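PDB 3D1L: putative NADP oxidoreductase BF3122 from Bacteroides fragilis, which is probably an NADP-dependent oxidoreductase, with a Rossmann-type nucleotide-binding domain joined to a largely helical domain resembling 6-phosphogluconate dehydrogenase C-terminal domains. Local coordinates for residues E45-L50 against Y58-A63. Numbering follows the deposited sequence. Where two conformers were deposited one is given.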
ATOM      1  N   GLU B  45     -29.161   8.206  -4.029  1.00 44.41           N
ATOM      2  CA  GLU B  45     -28.023   8.736  -3.274  0.50 44.33           C
ATOM      3  C   GLU B  45     -26.786   8.912  -4.161  1.00 44.22           C
ATOM      4  O   GLU B  45     -26.095   9.943  -4.102  1.00 44.53           O
ATOM      5  CB  GLU B  45     -27.733   7.784  -2.102  0.50 44.42           C
ATOM      6  CG  GLU B  45     -26.574   8.145  -1.178  0.50 44.78           C
ATOM      7  CD  GLU B  45     -26.356   7.087  -0.097  0.50 44.53           C
ATOM      8  OE1 GLU B  45     -25.658   6.081  -0.361  0.50 44.82           O
ATOM      9  OE2 GLU B  45     -26.885   7.259   1.016  0.50 44.35           O
ATOM     10  N   SER B  46     -26.499   7.891  -4.979  1.00 43.38           N
ATOM     11  CA  SER B  46     -25.318   7.896  -5.869  1.00 43.00           C
ATOM     12  C   SER B  46     -25.480   8.836  -7.060  1.00 42.56           C
ATOM     13  O   SER B  46     -24.542   9.553  -7.427  1.00 41.73           O
ATOM     14  CB  SER B  46     -25.007   6.490  -6.373  1.00 43.28           C
ATOM     15  OG  SER B  46     -24.717   5.648  -5.265  1.00 44.78           O
ATOM     16  N   ALA B  47     -26.672   8.830  -7.654  1.00 41.77           N
ATOM     17  CA  ALA B  47     -26.995   9.734  -8.740  1.00 41.46           C
ATOM     18  C   ALA B  47     -26.870  11.204  -8.263  1.00 40.83           C
ATOM     19  O   ALA B  47     -26.194  12.002  -8.894  1.00 41.43           O
ATOM     20  CB  ALA B  47     -28.394   9.429  -9.265  1.00 41.39           C
ATOM     21  N   ARG B  48     -27.457  11.517  -7.112  1.00 39.99           N
ATOM     22  CA  ARG B  48     -27.457  12.881  -6.575  0.50 39.65           C
ATOM     23  C   ARG B  48     -26.070  13.353  -6.158  1.00 39.71           C
ATOM     24  O   ARG B  48     -25.651  14.444  -6.517  1.00 39.67           O
ATOM     25  CB  ARG B  48     -28.422  12.997  -5.388  0.50 39.60           C
ATOM     26  CG  ARG B  48     -28.521  14.421  -4.796  0.50 39.22           C
ATOM     27  CD  ARG B  48     -29.180  14.464  -3.413  0.50 39.38           C
ATOM     28  NE  ARG B  48     -28.817  13.326  -2.572  0.50 38.08           N
ATOM     29  CZ  ARG B  48     -29.686  12.450  -2.072  0.50 39.36           C
ATOM     30  NH1 ARG B  48     -30.992  12.579  -2.305  0.50 39.25           N
ATOM     31  NH2 ARG B  48     -29.254  11.443  -1.324  0.50 39.82           N
ATOM     32  N   GLU B  49     -25.364  12.536  -5.388  1.00 40.38           N
ATOM     33  CA  GLU B  49     -24.011  12.865  -4.938  1.00 41.80           C
ATOM     34  C   GLU B  49     -23.166  13.278  -6.112  1.00 40.76           C
ATOM     35  O   GLU B  49     -22.537  14.336  -6.090  1.00 40.65           O
ATOM     36  CB  GLU B  49     -23.355  11.685  -4.204  1.00 41.34           C
ATOM     37  CG  GLU B  49     -23.744  11.601  -2.751  1.00 44.04           C
ATOM     38  CD  GLU B  49     -23.140  10.384  -2.032  1.00 45.88           C
ATOM     39  OE1 GLU B  49     -23.491  10.211  -0.830  1.00 50.21           O
ATOM     40  OE2 GLU B  49     -22.323   9.623  -2.640  1.00 48.16           O
ATOM     41  N   LEU B  50     -23.166  12.460  -7.152  1.00 40.17           N
ATOM     42  CA  LEU B  50     -22.349  12.805  -8.315  1.00 40.86           C
ATOM     43  C   LEU B  50     -22.855  14.046  -9.073  1.00 40.52           C
ATOM     44  O   LEU B  50     -22.065  14.874  -9.496  1.00 40.83           O
ATOM     45  CB  LEU B  50     -22.148  11.608  -9.270  1.00 39.86           C
ATOM     46  CG  LEU B  50     -21.268  11.934 -10.497  1.00 41.61           C
ATOM     47  CD1 LEU B  50     -19.921  12.632 -10.098  1.00 39.36           C
ATOM     48  CD2 LEU B  50     -21.019  10.670 -11.306  1.00 39.84           C
ATOM     49  N   TYR B  58     -30.053  14.723 -12.524  1.00 41.52           N
ATOM     50  CA  TYR B  58     -29.913  13.280 -12.373  1.00 41.03           C
ATOM     51  C   TYR B  58     -31.227  12.554 -12.492  1.00 41.35           C
ATOM     52  O   TYR B  58     -32.300  13.127 -12.300  1.00 40.99           O
ATOM     53  CB  TYR B  58     -29.201  12.889 -11.061  1.00 40.18           C
ATOM     54  CG  TYR B  58     -30.056  12.986  -9.820  1.00 39.87           C
ATOM     55  CD1 TYR B  58     -30.857  11.912  -9.407  1.00 39.09           C
ATOM     56  CD2 TYR B  58     -30.052  14.134  -9.053  1.00 38.43           C
ATOM     57  CE1 TYR B  58     -31.621  11.987  -8.275  1.00 38.20           C
ATOM     58  CE2 TYR B  58     -30.837  14.235  -7.903  1.00 39.89           C
ATOM     59  CZ  TYR B  58     -31.614  13.162  -7.521  1.00 40.15           C
ATOM     60  OH  TYR B  58     -32.372  13.257  -6.379  1.00 38.56           O
ATOM     61  N   THR B  59     -31.140  11.268 -12.801  1.00 41.67           N
ATOM     62  CA  THR B  59     -32.331  10.429 -12.762  1.00 41.67           C
ATOM     63  C   THR B  59     -31.934   9.034 -12.255  1.00 41.19           C
ATOM     64  O   THR B  59     -30.754   8.659 -12.325  1.00 39.63           O
ATOM     65  CB  THR B  59     -33.029  10.359 -14.154  1.00 41.22           C
ATOM     66  OG1 THR B  59     -34.272   9.659 -14.028  1.00 41.50           O
ATOM     67  CG2 THR B  59     -32.139   9.606 -15.155  1.00 41.46           C
ATOM     68  N   THR B  60     -32.911   8.290 -11.739  1.00 40.61           N
ATOM     69  CA  THR B  60     -32.717   6.862 -11.448  1.00 41.88           C
ATOM     70  C   THR B  60     -33.605   6.024 -12.363  1.00 42.49           C
ATOM     71  O   THR B  60     -33.798   4.830 -12.134  1.00 41.73           O
ATOM     72  CB  THR B  60     -33.074   6.498  -9.989  1.00 41.29           C
ATOM     73  OG1 THR B  60     -34.438   6.840  -9.753  1.00 42.67           O
ATOM     74  CG2 THR B  60     -32.208   7.237  -9.006  1.00 41.02           C
ATOM     75  N   ASP B  61     -34.151   6.671 -13.392  1.00 43.36           N
ATOM     76  CA  ASP B  61     -35.060   6.027 -14.322  1.00 44.52           C
ATOM     77  C   ASP B  61     -34.526   6.262 -15.703  1.00 44.82           C
ATOM     78  O   ASP B  61     -34.445   7.416 -16.140  1.00 45.29           O
ATOM     79  CB  ASP B  61     -36.462   6.638 -14.185  1.00 45.25           C
ATOM     80  CG  ASP B  61     -37.503   5.998 -15.109  1.00 46.33           C
ATOM     81  OD1 ASP B  61     -37.155   5.196 -15.994  1.00 49.97           O
ATOM     82  OD2 ASP B  61     -38.697   6.309 -14.948  1.00 49.75           O
ATOM     83  N   LEU B  62     -34.170   5.179 -16.395  1.00 44.87           N
ATOM     84  CA  LEU B  62     -33.628   5.273 -17.762  1.00 45.45           C
ATOM     85  C   LEU B  62     -34.587   5.944 -18.744  1.00 46.08           C
ATOM     86  O   LEU B  62     -34.162   6.533 -19.735  1.00 47.27           O
ATOM     87  CB  LEU B  62     -33.243   3.893 -18.291  1.00 45.38           C
ATOM     88  CG  LEU B  62     -32.069   3.256 -17.544  1.00 45.87           C
ATOM     89  CD1 LEU B  62     -31.928   1.776 -17.846  1.00 44.70           C
ATOM     90  CD2 LEU B  62     -30.778   4.019 -17.857  1.00 42.06           C
ATOM     91  N   ALA B  63     -35.881   5.863 -18.468  1.00 45.38           N
ATOM     92  CA  ALA B  63     -36.872   6.488 -19.329  1.00 45.27           C
ATOM     93  C   ALA B  63     -36.776   8.014 -19.261  1.00 44.80           C
ATOM     94  O   ALA B  63     -37.229   8.709 -20.162  1.00 44.86           O
ATOM     95  CB  ALA B  63     -38.269   5.999 -18.955  1.00 44.33           C
TER
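The ring of Y58 lies along the flank of helix 44-53 and spreads one face over the backbone and CB of R48, so that a tyrosine meets the aliphatic root of an arginine instead of its charged end. R48 CB stands 4.1 Å from the ring centroid, 27° off the normal, a CH-pi contact, and its closest approach is 3.7 Å to Y58 CE2. The two side chains run side by side in the same direction, but in the conformer given the arginine chain bends at chi3 and its end leads away from the strand. Y58 holds CG between its backbone N and carbonyl carbon (chi1 77°), which folds the ring back against the helix. Next to it, A47 CB points at the strand and touches Y58 CD1 at 3.5 Å; T59 O and, more loosely, T60 CG2 also lie near this methyl, which touches S41 as well. The contact closes the beta-alpha-beta unit of strand 35-40, helix 44-53 and strand 57-59, at one edge of the Rossmann-type sheet. Y58 OH is hydrogen-bonded to E44 in the first turn of the same helix. The tyrosine therefore joins strand to helix in two ways, by dispersion across its face and by a polar bond at its hydroxyl, which together should restrict the ring's tilt.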